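Local coordinates for serine-rich Repeat Adhesion Glycoprotein (Srr1) (PDB 4MBO), which is a streptococcal surface adhesin that binds fibrinogen, probably helping the bacterium attach to its host, at residues A48-S53 and N115-V120. Sequence-based numbering, arbitrary orientation.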
loop_
_atom_site.group_PDB
_atom_site.type_symbol
_atom_site.label_atom_id
_atom_site.label_comp_id
_atom_site.label_asym_id
_atom_site.label_seq_id
_atom_site.Cartn_x
_atom_site.Cartn_y
_atom_site.Cartn_z
ATOM N N ALA A 48 22.634 9.706 -9.858
ATOM C CA ALA A 48 23.968 9.273 -10.197
ATOM C C ALA A 48 24.947 10.329 -9.719
ATOM O O ALA A 48 24.581 11.504 -9.545
ATOM C CB ALA A 48 24.092 9.095 -11.701
ATOM N N PHE A 49 26.186 9.913 -9.521
ATOM C CA PHE A 49 27.269 10.810 -9.121
ATOM C C PHE A 49 28.611 10.079 -9.221
ATOM O O PHE A 49 28.655 8.869 -9.484
ATOM C CB PHE A 49 27.074 11.311 -7.662
ATOM C CG PHE A 49 27.038 10.217 -6.639
ATOM C CD1 PHE A 49 28.202 9.721 -6.058
ATOM C CD2 PHE A 49 25.815 9.673 -6.243
ATOM C CE1 PHE A 49 28.166 8.705 -5.120
ATOM C CE2 PHE A 49 25.782 8.641 -5.320
ATOM C CZ PHE A 49 26.947 8.166 -4.750
ATOM N N SER A 50 29.684 10.840 -9.045
ATOM C CA SER A 50 31.015 10.324 -8.909
ATOM C C SER A 50 31.572 10.757 -7.560
ATOM O O SER A 50 31.170 11.788 -7.008
ATOM C CB SER A 50 31.939 10.880 -9.992
ATOM O OG SER A 50 31.565 10.377 -11.245
ATOM N N ILE A 51 32.524 9.980 -7.038
ATOM C CA ILE A 51 33.199 10.336 -5.784
ATOM C C ILE A 51 34.643 9.794 -5.861
ATOM O O ILE A 51 34.869 8.633 -6.252
ATOM C CB ILE A 51 32.399 9.864 -4.534
ATOM C CG1 ILE A 51 33.051 10.401 -3.266
ATOM C CG2 ILE A 51 32.260 8.344 -4.465
ATOM C CD1 ILE A 51 32.147 10.339 -2.060
ATOM N N ALA A 52 35.623 10.643 -5.568
ATOM C CA ALA A 52 37.038 10.243 -5.689
ATOM C C ALA A 52 37.419 9.056 -4.817
ATOM O O ALA A 52 38.106 8.126 -5.263
ATOM C CB ALA A 52 37.934 11.431 -5.382
ATOM N N SER A 53 37.021 9.103 -3.562
ATOM C CA SER A 53 37.299 8.008 -2.667
ATOM C C SER A 53 36.394 8.095 -1.462
ATOM O O SER A 53 35.880 9.162 -1.138
ATOM C CB SER A 53 38.765 8.003 -2.232
ATOM O OG SER A 53 39.012 8.990 -1.255
ATOM N N ASN A 115 37.942 6.932 -7.784
ATOM C CA ASN A 115 37.036 7.412 -8.827
ATOM C C ASN A 115 35.868 6.469 -9.049
ATOM O O ASN A 115 35.750 5.814 -10.083
ATOM C CB ASN A 115 37.802 7.665 -10.116
ATOM C CG ASN A 115 38.925 8.669 -9.922
ATOM O OD1 ASN A 115 38.764 9.681 -9.243
ATOM N ND2 ASN A 115 40.069 8.383 -10.505
ATOM N N ILE A 116 35.023 6.413 -8.036
ATOM C CA ILE A 116 33.845 5.584 -8.012
ATOM C C ILE A 116 32.692 6.272 -8.735
ATOM O O ILE A 116 32.480 7.469 -8.584
ATOM C CB ILE A 116 33.401 5.354 -6.549
ATOM C CG1 ILE A 116 34.458 4.530 -5.802
ATOM C CG2 ILE A 116 32.036 4.661 -6.482
ATOM C CD1 ILE A 116 34.236 4.510 -4.313
ATOM N N LYS A 117 31.969 5.489 -9.528
ATOM C CA LYS A 117 30.752 5.948 -10.192
ATOM C C LYS A 117 29.570 5.227 -9.582
ATOM O O LYS A 117 29.621 4.017 -9.372
ATOM C CB LYS A 117 30.828 5.640 -11.670
ATOM C CG LYS A 117 31.863 6.505 -12.351
ATOM C CD LYS A 117 31.752 6.436 -13.849
ATOM C CE LYS A 117 32.090 5.060 -14.362
ATOM N NZ LYS A 117 33.484 4.656 -14.038
ATOM N N ALA A 118 28.508 5.968 -9.293
ATOM C CA ALA A 118 27.315 5.393 -8.726
ATOM C C ALA A 118 26.140 5.767 -9.614
ATOM O O ALA A 118 26.049 6.883 -10.093
ATOM C CB ALA A 118 27.101 5.894 -7.296
ATOM N N ARG A 119 25.214 4.832 -9.827
ATOM C CA ARG A 119 24.053 5.108 -10.646
ATOM C C ARG A 119 22.956 4.178 -10.169
ATOM O O ARG A 119 23.166 2.971 -10.081
ATOM C CB ARG A 119 24.353 4.845 -12.132
ATOM C CG ARG A 119 23.243 5.228 -13.094
ATOM C CD ARG A 119 23.711 5.242 -14.556
ATOM N NE ARG A 119 24.844 6.157 -14.704
ATOM C CZ ARG A 119 24.724 7.474 -14.837
ATOM N NH1 ARG A 119 23.514 8.043 -14.958
ATOM N NH2 ARG A 119 25.802 8.227 -14.846
ATOM N N VAL A 120 21.781 4.739 -9.898
ATOM C CA VAL A 120 20.666 3.977 -9.380
ATOM C C VAL A 120 19.333 4.398 -9.992
ATOM O O VAL A 120 19.103 5.605 -10.254
ATOM C CB VAL A 120 20.553 4.217 -7.844
ATOM C CG1 VAL A 120 19.303 3.551 -7.249
ATOM C CG2 VAL A 120 21.801 3.728 -7.132
#
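Phe49 and Ala118 are directly paired across the strands as a hydrogen-bonded antiparallel pair: Ala118 N reaches Phe49 O at 2.9 Å, almost straight at 170°, and Phe49 N returns to Ala118 O at 3.1 Å. Ile51 and Ile116 repeat this reciprocal pair of hydrogen bonds two residues on, and beyond them Asn115 N bonds to Ala52 O at 2.8 Å. In the non-hydrogen-bonded pair between them, Ser50 with Lys117, the CA atoms are closer together, and Ser50 CA lies 3.2 Å from Ile116 O in a CA-H...O contact. On the apolar face, the Phe49 ring folds over its partner, because chi1 of 60° sets CG between the backbone N and carbonyl carbon; Ala118 CB then lies over one ring face, offset toward CZ, 3.7 Å from the centroid of the Phe49 ring, in a CH-pi contact. Ile51 and Ile116 run side by side, CG2 of Ile51 3.8 Å from CB of Ile116. On the other face, the Arg119 chain, extended up to a bend at chi3 (-57°), lays one guanidinium face against Ala48, whose CB is 3.5 Å from Arg119 NH1. Within the Ig-like domain, these are the central strands of a four-stranded antiparallel sheet: strand 20-25 flanks 43-51, while Phe49, Ile51 and Ile116 pack on Trp106 of strand 101-106 in the other sheet.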